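CdiI (Burkholderia pseudomallei 1026a, PDB 4G6V) probably protects its own cell as the immunity protein of a contact-dependent growth inhibition system, binding the tRNase toxin CdiA-CT in a one-to-one complex. Local coordinates at residues B[6-11]-B[95-100]; B[17-22]-B[84-89]; B[45-50]-B[59-64]; B[77-82]-B[91-96]. One frame throughout, in Å; residues are numbered along the deposited sequence.

Contact 1: B[6-11]-B[95-100]; sequences FCYLSI and QDNEYR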
loop_
_atom_site.group_PDB
_atom_site.type_symbol
_atom_site.label_atom_id
_atom_site.label_comp_id
_atom_site.label_asym_id
_atom_site.label_seq_id
_atom_site.Cartn_x
_atom_site.Cartn_y
_atom_site.Cartn_z
ATOM N N PHE B 6 5.869 1.828 3.557
ATOM C CA PHE B 6 6.364 3.151 3.239
ATOM C C PHE B 6 7.641 3.371 4.024
ATOM O O PHE B 6 7.626 3.350 5.241
ATOM C CB PHE B 6 5.342 4.200 3.636
ATOM C CG PHE B 6 4.310 4.431 2.607
ATOM C CD1 PHE B 6 4.127 5.685 2.055
ATOM C CD2 PHE B 6 3.532 3.386 2.148
ATOM C CE1 PHE B 6 3.162 5.888 1.060
ATOM C CE2 PHE B 6 2.558 3.585 1.159
ATOM C CZ PHE B 6 2.382 4.833 0.618
ATOM N N CYS B 7 8.748 3.583 3.334
ATOM C CA CYS B 7 10.042 3.622 3.988
ATOM C C CYS B 7 10.645 4.966 3.763
ATOM O O CYS B 7 10.936 5.328 2.641
ATOM C CB CYS B 7 10.963 2.560 3.391
ATOM S SG CYS B 7 10.330 0.873 3.578
ATOM N N TYR B 8 10.813 5.715 4.831
ATOM C CA TYR B 8 11.514 6.994 4.783
ATOM C C TYR B 8 12.947 6.884 5.306
ATOM O O TYR B 8 13.210 6.208 6.318
ATOM C CB TYR B 8 10.764 8.035 5.603
ATOM C CG TYR B 8 9.292 8.083 5.313
ATOM C CD1 TYR B 8 8.743 9.161 4.654
ATOM C CD2 TYR B 8 8.446 7.034 5.697
ATOM C CE1 TYR B 8 7.389 9.216 4.385
ATOM C CE2 TYR B 8 7.090 7.084 5.446
ATOM C CZ TYR B 8 6.567 8.179 4.786
ATOM O OH TYR B 8 5.221 8.246 4.516
ATOM N N LEU B 9 13.862 7.567 4.616
ATOM C CA LEU B 9 15.275 7.537 4.965
ATOM C C LEU B 9 15.834 8.925 5.217
ATOM O O LEU B 9 15.430 9.903 4.590
ATOM C CB LEU B 9 16.094 6.860 3.867
ATOM C CG LEU B 9 15.869 5.375 3.583
ATOM C CD1 LEU B 9 16.671 4.960 2.372
ATOM C CD2 LEU B 9 16.235 4.513 4.785
ATOM N N SER B 10 16.787 9.008 6.135
ATOM C CA SER B 10 17.432 10.269 6.429
ATOM C C SER B 10 18.524 10.541 5.387
ATOM O O SER B 10 18.864 11.691 5.140
ATOM C CB SER B 10 18.001 10.256 7.840
ATOM O OG SER B 10 19.134 9.410 7.904
ATOM N N ILE B 11 19.045 9.483 4.758
ATOM C CA ILE B 11 20.096 9.618 3.734
ATOM C C ILE B 11 19.552 10.025 2.357
ATOM O O ILE B 11 18.359 9.943 2.098
ATOM C CB ILE B 11 20.960 8.334 3.604
ATOM C CG1 ILE B 11 20.108 7.136 3.205
ATOM C CG2 ILE B 11 21.619 8.017 4.918
ATOM C CD1 ILE B 11 20.909 5.896 2.913
ATOM N N GLN B 95 3.763 0.686 7.650
ATOM C CA GLN B 95 2.945 -0.194 6.844
ATOM C C GLN B 95 1.729 0.606 6.384
ATOM O O GLN B 95 1.015 1.206 7.210
ATOM C CB GLN B 95 2.523 -1.402 7.644
ATOM C CG GLN B 95 1.944 -2.489 6.796
ATOM C CD GLN B 95 1.978 -3.834 7.475
ATOM O OE1 GLN B 95 2.860 -4.113 8.293
ATOM N NE2 GLN B 95 1.022 -4.683 7.135
ATOM N N ASP B 96 1.530 0.629 5.064
ATOM C CA ASP B 96 0.473 1.399 4.413
ATOM C C ASP B 96 0.418 2.832 4.918
ATOM O O ASP B 96 -0.655 3.455 4.994
ATOM C CB ASP B 96 -0.889 0.689 4.524
ATOM C CG ASP B 96 -1.015 -0.489 3.550
ATOM O OD1 ASP B 96 -0.391 -0.429 2.448
ATOM O OD2 ASP B 96 -1.729 -1.470 3.887
ATOM N N ASN B 97 1.599 3.337 5.265
ATOM C CA ASN B 97 1.773 4.735 5.621
ATOM C C ASN B 97 0.962 5.099 6.856
ATOM O O ASN B 97 0.605 6.257 7.055
ATOM C CB ASN B 97 1.404 5.630 4.423
ATOM C CG ASN B 97 2.263 6.890 4.340
ATOM O OD1 ASN B 97 3.383 6.943 4.866
ATOM N ND2 ASN B 97 1.730 7.916 3.686
ATOM N N GLU B 98 0.687 4.094 7.687
ATOM C CA GLU B 98 -0.137 4.258 8.893
ATOM C C GLU B 98 0.502 3.687 10.145
ATOM O O GLU B 98 0.597 4.371 11.156
ATOM C CB GLU B 98 -1.508 3.596 8.721
ATOM C CG GLU B 98 -2.412 4.347 7.785
ATOM C CD GLU B 98 -3.753 3.687 7.590
ATOM O OE1 GLU B 98 -4.433 4.067 6.619
ATOM O OE2 GLU B 98 -4.130 2.802 8.381
ATOM N N TYR B 99 0.921 2.428 10.064
ATOM C CA TYR B 99 1.385 1.679 11.223
ATOM C C TYR B 99 2.920 1.573 11.343
ATOM O O TYR B 99 3.575 0.922 10.531
ATOM C CB TYR B 99 0.751 0.283 11.202
ATOM C CG TYR B 99 1.128 -0.582 12.387
ATOM C CD1 TYR B 99 1.901 -1.726 12.219
ATOM C CD2 TYR B 99 0.713 -0.249 13.677
ATOM C CE1 TYR B 99 2.234 -2.531 13.310
ATOM C CE2 TYR B 99 1.043 -1.042 14.761
ATOM C CZ TYR B 99 1.808 -2.179 14.573
ATOM O OH TYR B 99 2.161 -2.959 15.650
ATOM N N ARG B 100 3.484 2.182 12.377
ATOM C CA ARG B 100 4.938 2.166 12.553
ATOM C C ARG B 100 5.478 0.779 12.871
ATOM O O ARG B 100 5.102 0.182 13.878
ATOM C CB ARG B 100 5.387 3.147 13.633
ATOM C CG ARG B 100 6.889 3.132 13.829
ATOM C CD ARG B 100 7.349 4.225 14.812
ATOM N NE ARG B 100 6.428 4.402 15.931
ATOM C CZ ARG B 100 6.495 3.726 17.083
ATOM N NH1 ARG B 100 7.443 2.820 17.271
ATOM N NH2 ARG B 100 5.607 3.939 18.057
#

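Contact 2: B[17-22]-B[84-89]; sequences ESDLNK and DGFNGG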
loop_
_atom_site.group_PDB
_atom_site.type_symbol
_atom_site.label_atom_id
_atom_site.label_comp_id
_atom_site.label_asym_id
_atom_site.label_seq_id
_atom_site.Cartn_x
_atom_site.Cartn_y
_atom_site.Cartn_z
ATOM N N GLU B 17 19.983 4.072 -2.569
ATOM C CA GLU B 17 19.894 3.076 -3.626
ATOM C C GLU B 17 21.096 2.132 -3.578
ATOM O O GLU B 17 20.949 0.912 -3.574
ATOM C CB GLU B 17 19.777 3.770 -4.983
ATOM C CG GLU B 17 19.181 2.900 -6.058
ATOM C CD GLU B 17 17.710 2.582 -5.835
ATOM O OE1 GLU B 17 16.854 3.476 -6.055
ATOM O OE2 GLU B 17 17.415 1.424 -5.463
ATOM N N SER B 18 22.292 2.702 -3.530
ATOM C CA SER B 18 23.487 1.900 -3.315
ATOM C C SER B 18 23.274 0.881 -2.184
ATOM O O SER B 18 23.528 -0.311 -2.363
ATOM C CB SER B 18 24.703 2.796 -3.038
ATOM O OG SER B 18 25.728 2.059 -2.382
ATOM N N ASP B 19 22.807 1.343 -1.025
ATOM C CA ASP B 19 22.451 0.435 0.079
ATOM C C ASP B 19 21.387 -0.632 -0.296
ATOM O O ASP B 19 21.530 -1.805 0.069
ATOM C CB ASP B 19 21.991 1.226 1.313
ATOM C CG ASP B 19 23.141 1.721 2.146
ATOM O OD1 ASP B 19 24.162 0.995 2.243
ATOM O OD2 ASP B 19 23.023 2.831 2.715
ATOM N N LEU B 20 20.327 -0.234 -1.004
ATOM C CA LEU B 20 19.327 -1.210 -1.459
ATOM C C LEU B 20 19.861 -2.287 -2.402
ATOM O O LEU B 20 19.294 -3.377 -2.481
ATOM C CB LEU B 20 18.095 -0.533 -2.073
ATOM C CG LEU B 20 17.108 -0.102 -0.996
ATOM C CD1 LEU B 20 16.118 0.892 -1.521
ATOM C CD2 LEU B 20 16.398 -1.319 -0.393
ATOM N N ASN B 21 20.933 -1.997 -3.123
ATOM C CA ASN B 21 21.497 -3.007 -3.998
ATOM C C ASN B 21 22.056 -4.151 -3.175
ATOM O O ASN B 21 21.909 -5.318 -3.512
ATOM C CB ASN B 21 22.591 -2.420 -4.886
ATOM C CG ASN B 21 22.049 -1.485 -5.970
ATOM O OD1 ASN B 21 20.867 -1.528 -6.339
ATOM N ND2 ASN B 21 22.932 -0.631 -6.493
ATOM N N LYS B 22 22.712 -3.806 -2.083
ATOM C CA LYS B 22 23.293 -4.814 -1.235
ATOM C C LYS B 22 22.198 -5.652 -0.582
ATOM O O LYS B 22 22.316 -6.874 -0.480
ATOM C CB LYS B 22 24.174 -4.148 -0.195
ATOM C CG LYS B 22 25.317 -3.366 -0.817
ATOM C CD LYS B 22 26.209 -2.729 0.243
ATOM C CE LYS B 22 27.258 -1.843 -0.415
ATOM N NZ LYS B 22 28.130 -1.279 0.657
ATOM N N ASP B 84 18.523 -2.818 9.288
ATOM C CA ASP B 84 19.904 -3.278 9.428
ATOM C C ASP B 84 20.762 -2.984 8.194
ATOM O O ASP B 84 21.975 -2.840 8.312
ATOM C CB ASP B 84 19.950 -4.772 9.770
ATOM N N GLY B 85 20.141 -2.901 7.019
ATOM C CA GLY B 85 20.882 -2.640 5.799
ATOM C C GLY B 85 20.952 -1.160 5.470
ATOM O O GLY B 85 21.341 -0.763 4.371
ATOM N N PHE B 86 20.536 -0.344 6.431
ATOM C CA PHE B 86 20.688 1.103 6.359
ATOM C C PHE B 86 21.433 1.576 7.602
ATOM O O PHE B 86 21.056 2.558 8.238
ATOM C CB PHE B 86 19.325 1.783 6.233
ATOM C CG PHE B 86 18.722 1.644 4.877
ATOM C CD1 PHE B 86 19.212 2.385 3.815
ATOM C CD2 PHE B 86 17.666 0.774 4.649
ATOM C CE1 PHE B 86 18.669 2.258 2.561
ATOM C CE2 PHE B 86 17.109 0.644 3.380
ATOM C CZ PHE B 86 17.612 1.382 2.340
ATOM N N ASN B 87 22.495 0.849 7.933
ATOM C CA ASN B 87 23.271 1.086 9.142
ATOM C C ASN B 87 23.631 2.565 9.279
ATOM O O ASN B 87 23.376 3.200 10.314
ATOM C CB ASN B 87 24.528 0.221 9.124
ATOM N N GLY B 88 24.196 3.110 8.207
ATOM C CA GLY B 88 24.674 4.484 8.189
ATOM C C GLY B 88 23.619 5.575 8.317
ATOM O O GLY B 88 23.917 6.753 8.089
ATOM N N GLY B 89 22.396 5.200 8.691
ATOM C CA GLY B 89 21.320 6.169 8.807
ATOM C C GLY B 89 20.040 5.660 9.452
ATOM O O GLY B 89 19.900 4.481 9.790
#

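Contact 3: B[45-50]-B[59-64]; sequences FSLKEI and ESFFLV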
loop_
_atom_site.group_PDB
_atom_site.type_symbol
_atom_site.label_atom_id
_atom_site.label_comp_id
_atom_site.label_asym_id
_atom_site.label_seq_id
_atom_site.Cartn_x
_atom_site.Cartn_y
_atom_site.Cartn_z
ATOM N N PHE B 45 7.629 17.445 -0.075
ATOM C CA PHE B 45 7.191 18.095 1.159
ATOM C C PHE B 45 6.212 17.241 1.969
ATOM O O PHE B 45 6.247 17.253 3.189
ATOM C CB PHE B 45 6.572 19.477 0.883
ATOM C CG PHE B 45 5.928 20.091 2.088
ATOM C CD1 PHE B 45 6.656 20.900 2.949
ATOM C CD2 PHE B 45 4.604 19.822 2.394
ATOM C CE1 PHE B 45 6.064 21.443 4.088
ATOM C CE2 PHE B 45 4.008 20.360 3.522
ATOM C CZ PHE B 45 4.736 21.169 4.370
ATOM N N SER B 46 5.333 16.521 1.273
ATOM C CA SER B 46 4.294 15.724 1.914
ATOM C C SER B 46 4.894 14.563 2.669
ATOM O O SER B 46 4.552 14.357 3.822
ATOM C CB SER B 46 3.281 15.203 0.892
ATOM O OG SER B 46 2.267 16.163 0.637
ATOM N N LEU B 47 5.789 13.811 2.030
ATOM C CA LEU B 47 6.457 12.700 2.708
ATOM C C LEU B 47 7.318 13.175 3.891
ATOM O O LEU B 47 7.369 12.522 4.932
ATOM C CB LEU B 47 7.298 11.884 1.729
ATOM C CG LEU B 47 6.530 11.226 0.583
ATOM C CD1 LEU B 47 7.482 10.841 -0.549
ATOM C CD2 LEU B 47 5.737 10.019 1.075
ATOM N N LYS B 48 7.991 14.314 3.721
ATOM C CA LYS B 48 8.808 14.898 4.778
ATOM C C LYS B 48 7.967 15.275 5.991
ATOM O O LYS B 48 8.433 15.188 7.133
ATOM C CB LYS B 48 9.562 16.140 4.285
ATOM C CG LYS B 48 10.728 15.846 3.358
ATOM C CD LYS B 48 11.492 17.115 3.026
ATOM C CE LYS B 48 12.610 16.856 2.042
ATOM N NZ LYS B 48 13.506 18.044 1.949
ATOM N N GLU B 49 6.741 15.714 5.730
ATOM C CA GLU B 49 5.834 16.106 6.785
ATOM C C GLU B 49 5.447 14.896 7.647
ATOM O O GLU B 49 5.535 14.944 8.881
ATOM C CB GLU B 49 4.597 16.765 6.185
ATOM C CG GLU B 49 3.704 17.455 7.197
ATOM C CD GLU B 49 2.473 18.052 6.550
ATOM O OE1 GLU B 49 2.168 17.668 5.396
ATOM O OE2 GLU B 49 1.824 18.908 7.195
ATOM N N ILE B 50 5.037 13.818 6.982
ATOM C CA ILE B 50 4.653 12.576 7.653
ATOM C C ILE B 50 5.827 11.939 8.394
ATOM O O ILE B 50 5.676 11.536 9.540
ATOM C CB ILE B 50 4.044 11.547 6.662
ATOM C CG1 ILE B 50 2.748 12.074 6.033
ATOM C CG2 ILE B 50 3.769 10.224 7.351
ATOM C CD1 ILE B 50 2.115 11.101 5.051
ATOM N N GLU B 59 15.033 12.462 3.642
ATOM C CA GLU B 59 15.548 12.991 2.374
ATOM C C GLU B 59 15.102 12.132 1.206
ATOM O O GLU B 59 14.808 12.644 0.128
ATOM C CB GLU B 59 17.068 13.079 2.377
ATOM C CG GLU B 59 17.602 14.074 3.396
ATOM C CD GLU B 59 17.024 15.481 3.221
ATOM O OE1 GLU B 59 16.687 15.864 2.073
ATOM O OE2 GLU B 59 16.918 16.208 4.238
ATOM N N SER B 60 15.047 10.824 1.424
ATOM C CA SER B 60 14.595 9.913 0.390
ATOM C C SER B 60 13.458 9.003 0.899
ATOM O O SER B 60 13.187 8.902 2.101
ATOM C CB SER B 60 15.773 9.114 -0.186
ATOM O OG SER B 60 16.457 8.387 0.823
ATOM N N PHE B 61 12.782 8.364 -0.040
ATOM C CA PHE B 61 11.637 7.527 0.253
ATOM C C PHE B 61 11.611 6.383 -0.761
ATOM O O PHE B 61 11.982 6.550 -1.929
ATOM C CB PHE B 61 10.352 8.344 0.112
ATOM C CG PHE B 61 9.126 7.506 0.057
ATOM C CD1 PHE B 61 8.399 7.252 1.198
ATOM C CD2 PHE B 61 8.708 6.941 -1.136
ATOM C CE1 PHE B 61 7.262 6.455 1.144
ATOM C CE2 PHE B 61 7.572 6.145 -1.196
ATOM C CZ PHE B 61 6.845 5.900 -0.064
ATOM N N PHE B 62 11.193 5.210 -0.326
ATOM C CA PHE B 62 10.932 4.164 -1.295
ATOM C C PHE B 62 9.852 3.239 -0.747
ATOM O O PHE B 62 9.512 3.288 0.443
ATOM C CB PHE B 62 12.204 3.389 -1.631
ATOM C CG PHE B 62 12.689 2.549 -0.507
ATOM C CD1 PHE B 62 12.114 1.304 -0.260
ATOM C CD2 PHE B 62 13.696 2.999 0.328
ATOM C CE1 PHE B 62 12.530 0.513 0.809
ATOM C CE2 PHE B 62 14.120 2.213 1.408
ATOM C CZ PHE B 62 13.529 0.961 1.646
ATOM N N LEU B 63 9.311 2.403 -1.618
ATOM C CA LEU B 63 8.192 1.561 -1.257
ATOM C C LEU B 63 8.583 0.089 -1.345
ATOM O O LEU B 63 9.392 -0.302 -2.192
ATOM C CB LEU B 63 7.024 1.879 -2.175
ATOM C CG LEU B 63 5.602 1.608 -1.693
ATOM C CD1 LEU B 63 5.322 2.419 -0.445
ATOM C CD2 LEU B 63 4.588 1.939 -2.803
ATOM N N VAL B 64 8.031 -0.714 -0.437
ATOM C CA VAL B 64 8.167 -2.170 -0.488
ATOM C C VAL B 64 6.770 -2.801 -0.541
ATOM O O VAL B 64 5.998 -2.698 0.401
ATOM C CB VAL B 64 8.943 -2.739 0.727
ATOM C CG1 VAL B 64 9.160 -4.243 0.599
ATOM C CG2 VAL B 64 10.275 -2.072 0.851
#

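Contact 4: B[77-82]-B[91-96]; sequences IVSKIL and ILILQD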
loop_
_atom_site.group_PDB
_atom_site.type_symbol
_atom_site.label_atom_id
_atom_site.label_comp_id
_atom_site.label_asym_id
_atom_site.label_seq_id
_atom_site.Cartn_x
_atom_site.Cartn_y
_atom_site.Cartn_z
ATOM N N ILE B 77 10.013 -9.343 9.706
ATOM C CA ILE B 77 11.387 -9.752 9.411
ATOM C C ILE B 77 11.979 -8.922 8.261
ATOM O O ILE B 77 13.154 -8.532 8.298
ATOM C CB ILE B 77 11.499 -11.246 9.082
ATOM C CG1 ILE B 77 12.934 -11.611 8.722
ATOM C CG2 ILE B 77 10.644 -11.591 7.912
ATOM C CD1 ILE B 77 13.041 -12.936 7.994
ATOM N N VAL B 78 11.162 -8.647 7.251
ATOM C CA VAL B 78 11.556 -7.727 6.192
ATOM C C VAL B 78 11.882 -6.346 6.757
ATOM O O VAL B 78 12.881 -5.734 6.385
ATOM C CB VAL B 78 10.467 -7.590 5.127
ATOM C CG1 VAL B 78 10.686 -6.340 4.336
ATOM C CG2 VAL B 78 10.466 -8.810 4.217
ATOM N N SER B 79 11.050 -5.865 7.674
ATOM C CA SER B 79 11.283 -4.566 8.300
ATOM C C SER B 79 12.631 -4.514 8.985
ATOM O O SER B 79 13.377 -3.545 8.845
ATOM C CB SER B 79 10.186 -4.248 9.302
ATOM O OG SER B 79 8.978 -4.016 8.614
ATOM N N LYS B 80 12.942 -5.566 9.732
ATOM C CA LYS B 80 14.206 -5.646 10.456
ATOM C C LYS B 80 15.402 -5.681 9.489
ATOM O O LYS B 80 16.372 -4.954 9.679
ATOM C CB LYS B 80 14.196 -6.854 11.396
ATOM C CG LYS B 80 15.555 -7.236 11.897
ATOM C CD LYS B 80 15.728 -8.746 11.929
ATOM C CE LYS B 80 17.136 -9.156 11.479
ATOM N NZ LYS B 80 18.225 -8.553 12.308
ATOM N N ILE B 81 15.313 -6.505 8.442
ATOM C CA ILE B 81 16.346 -6.585 7.406
ATOM C C ILE B 81 16.647 -5.204 6.818
ATOM O O ILE B 81 17.799 -4.884 6.476
ATOM C CB ILE B 81 15.924 -7.568 6.277
ATOM C CG1 ILE B 81 16.111 -9.017 6.728
ATOM C CG2 ILE B 81 16.704 -7.340 4.993
ATOM C CD1 ILE B 81 15.484 -10.038 5.783
ATOM N N LEU B 82 15.605 -4.385 6.707
ATOM C CA LEU B 82 15.754 -3.036 6.165
ATOM C C LEU B 82 16.442 -2.071 7.164
ATOM O O LEU B 82 17.370 -1.370 6.809
ATOM C CB LEU B 82 14.406 -2.496 5.651
ATOM C CG LEU B 82 13.746 -3.165 4.423
ATOM C CD1 LEU B 82 12.459 -2.451 4.030
ATOM C CD2 LEU B 82 14.684 -3.240 3.196
ATOM N N ILE B 91 15.879 4.972 9.551
ATOM C CA ILE B 91 14.775 4.602 8.670
ATOM C C ILE B 91 13.472 4.523 9.442
ATOM O O ILE B 91 13.422 3.950 10.519
ATOM C CB ILE B 91 15.041 3.286 7.836
ATOM C CG1 ILE B 91 13.968 3.104 6.768
ATOM C CG2 ILE B 91 15.110 2.051 8.687
ATOM C CD1 ILE B 91 14.010 1.749 6.089
ATOM N N LEU B 92 12.424 5.135 8.910
ATOM C CA LEU B 92 11.097 4.972 9.486
ATOM C C LEU B 92 10.326 4.065 8.534
ATOM O O LEU B 92 10.377 4.268 7.323
ATOM C CB LEU B 92 10.423 6.339 9.633
ATOM C CG LEU B 92 8.900 6.412 9.713
ATOM C CD1 LEU B 92 8.444 5.841 11.012
ATOM C CD2 LEU B 92 8.426 7.843 9.560
ATOM N N ILE B 93 9.653 3.043 9.054
ATOM C CA ILE B 93 8.822 2.182 8.198
ATOM C C ILE B 93 7.360 2.193 8.624
ATOM O O ILE B 93 7.026 1.708 9.699
ATOM C CB ILE B 93 9.287 0.707 8.208
ATOM C CG1 ILE B 93 10.738 0.578 7.738
ATOM C CG2 ILE B 93 8.345 -0.155 7.352
ATOM C CD1 ILE B 93 11.250 -0.861 7.766
ATOM N N LEU B 94 6.493 2.735 7.784
ATOM C CA LEU B 94 5.067 2.708 8.054
ATOM C C LEU B 94 4.324 1.751 7.097
ATOM O O LEU B 94 4.249 1.962 5.878
ATOM C CB LEU B 94 4.477 4.117 7.971
ATOM C CG LEU B 94 5.071 5.235 8.822
ATOM C CD1 LEU B 94 4.258 6.500 8.679
ATOM C CD2 LEU B 94 5.118 4.843 10.278
ATOM N N GLN B 95 3.763 0.686 7.650
ATOM C CA GLN B 95 2.945 -0.194 6.844
ATOM C C GLN B 95 1.729 0.606 6.384
ATOM O O GLN B 95 1.015 1.206 7.210
ATOM C CB GLN B 95 2.523 -1.402 7.644
ATOM C CG GLN B 95 1.944 -2.489 6.796
ATOM C CD GLN B 95 1.978 -3.834 7.475
ATOM O OE1 GLN B 95 2.860 -4.113 8.293
ATOM N NE2 GLN B 95 1.022 -4.683 7.135
ATOM N N ASP B 96 1.530 0.629 5.064
ATOM C CA ASP B 96 0.473 1.399 4.413
ATOM C C ASP B 96 0.418 2.832 4.918
ATOM O O ASP B 96 -0.655 3.455 4.994
ATOM C CB ASP B 96 -0.889 0.689 4.524
ATOM C CG ASP B 96 -1.015 -0.489 3.550
ATOM O OD1 ASP B 96 -0.391 -0.429 2.448
ATOM O OD2 ASP B 96 -1.729 -1.470 3.887
#

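Contact 1: B[6-11]-B[95-100]
N97 lies over the aromatic ring of F6, where the tight turn between strands 91-95 and 99-100 folds back against central strand 4-9 of the antiparallel sheet. This hairpin carries a classic beta bulge: E98 and Y99 both face Q95, and the carbonyl oxygen Q95 O accepts from E98 N and from Y99 N. D96 and N97 both take left-handed backbone angles with positive phi, which asparagine and aspartate tolerate better than most residues.

Followed outward, the N97 side chain starts with a CH-pi contact. Its CB sits 3.6 Å from the centroid of the F6 ring and only 10° off the ring normal, so the methylene is nearly centred on the face. Beyond it the amide stays stacked on the ring, the two planes 19° apart, with CG and OD1 nearest to CD1 of F6. The ring reaches this place because its CG is anti to the carbonyl carbon (chi1 -85°). OD1 also comes to the edge of the Y8 ring, in its plane, beside the hydroxyl; the modelled separation there is doubtful and says little about bonding.

The flat amide suits the face of F6 while keeping a polar end for the toxin. Its ND2 lies 3.6 Å from CE1 of F6 and is hydrogen-bonded to T117 OG1 of the toxin chain.

Contact 2: B[17-22]-B[84-89]
D19, on helix 13-26, and F86, in the loop between helix 75-84 and strand 91-95, bring their CA atoms to 6.6 Å. The helical backbone of 17-22 passes a loop that folds into a type I beta turn from F86 to G89, closed by the hydrogen bond from G89 N to F86 O at 3.0 Å.

No hydrogen bond joins the two segments; side chains do the work. F86 holds its CG anti to the carbonyl carbon (chi1 -75°), which sends the ring toward the helix, where it spans two successive residues. Its CE1 meets CB of D19 at 3.7 Å, and its CZ meets CG of L20, also at 3.7 Å. Both approaches are oblique to the ring. The carboxylate of D19 stands almost upright to the ring, their planes 85° apart, with OD2 4.0 Å from CD1 of F86. On the loop backbone, G85 O lies 3.7 Å from the same D19 CB.

L20, on the buried side of helix 13-26, and F86, from the loop, suit this place as bulky apolar residues: L20 also packs on I37 and V40 of strand 35-42, and F86 on I11 and I23. D19 contributes chiefly its methylene, at the partly exposed margin. The contact therefore rests on dispersion and on burial of apolar surface, without a directional bond, and through F86 it joins the loop after helix 75-84 to helix 13-26.

Contact 3: B[45-50]-B[59-64]
The ring of F61 carries L47 over one of its faces, and it also meets two aromatic neighbours from strand 4-9: Y8 edge-to-face, and F6 with the planes at about 65°. Both methyl branches of the leucine take part. CD2 of L47 lies 4.2 Å from the centroid of the F61 ring, 25° off its normal, a CH-pi contact displaced toward the rim; CD1 of L47 sits nearer the root of the ring, 3.8 Å from CG of F61. The forked end of leucine suits this task, because two methyls can cover one side of a ring at once. F61 presents that side with its CG anti to the backbone N (chi1 166°), and the two side chains cross at about a right angle.

Nearer the solvent, K48 and E59 supply a looser, electrostatic link. NZ of K48 is 3.9 Å from OE1 of E59, a long salt bridge. The lysine chain is extended beyond CG, whereas the glutamate bends at chi2 and so turns back toward the helix. E59 and S60 both face L9, forming a classic beta bulge where strand 60-66 begins.

Along the strand, F61 points to helix 45-53, a side the toxin chain also reaches, while F62 packs on L20 of helix 13-26. Helices packed on both faces of one antiparallel sheet are the mark of a layered alpha/beta fold.

Contact 4: B[77-82]-B[91-96]
S79 and L82, one helical turn apart on helix 75-84, pack on I91 and I93 of strand 91-95 in an alpha/beta layer contact. The strand follows the helix in the chain and runs back along it: the short axes are 9.8 Å apart at closest approach, and their directions differ by 162°, nearly antiparallel.

The apolar contacts centre on CD1 of I93. With CG1 anti to the carbonyl carbon (chi1 -59°) and the chain extended beyond it (chi2 179°), this isoleucine carries CD1 from the sheet to the helix, where it lies 3.9 Å from CB of S79 and 4.1 Å from CB of L82. I91, two residues away and therefore on the same face of the strand, adds its own CD1 at 4.3 Å from CB of L82. Beta-branched isoleucine suits an extended strand and offers a broad aliphatic surface; leucine in turn suits a helix, and L82 also packs on C7 of neighbouring strand 4-9.

Polar groups find their partners outside the contact. The hydroxyl OG of S79 is hydrogen-bonded to I75 O, one turn back in its own helix, so this small residue can face the sheet without leaving its oxygen unpartnered. I93 N bonds to T102 OG1, and the I93 backbone also pairs with R101.

The small serine side chain is consistent with a close approach to the helix backbone: CD1 of I93 lies 3.6 Å from the carbonyl oxygen S79 O.

Overall arrangement
Contacts 1, 3 and 4 involve one antiparallel sheet; contact 2 packs a loop on helix 13-26 beside it. Contacts 1 and 3, centres about 7 Å apart, meet through neighbouring strands 4-9 and 60-66, with helix 45-53 on this face. Contact 4, also about 7 Å from contact 1, shares with it Q95 and D96, which meet the toxin chain. Contacts 2 and 4, about 13 Å apart, occupy the other face, where F86 touches I91. Along the chain, contact 1 spans nearly everything, contact 3 closes before contact 4 opens, and contacts 2 and 4 interleave. The fold places turn 95-100 next to helix 45-53, consistent with a shared toxin-binding surface.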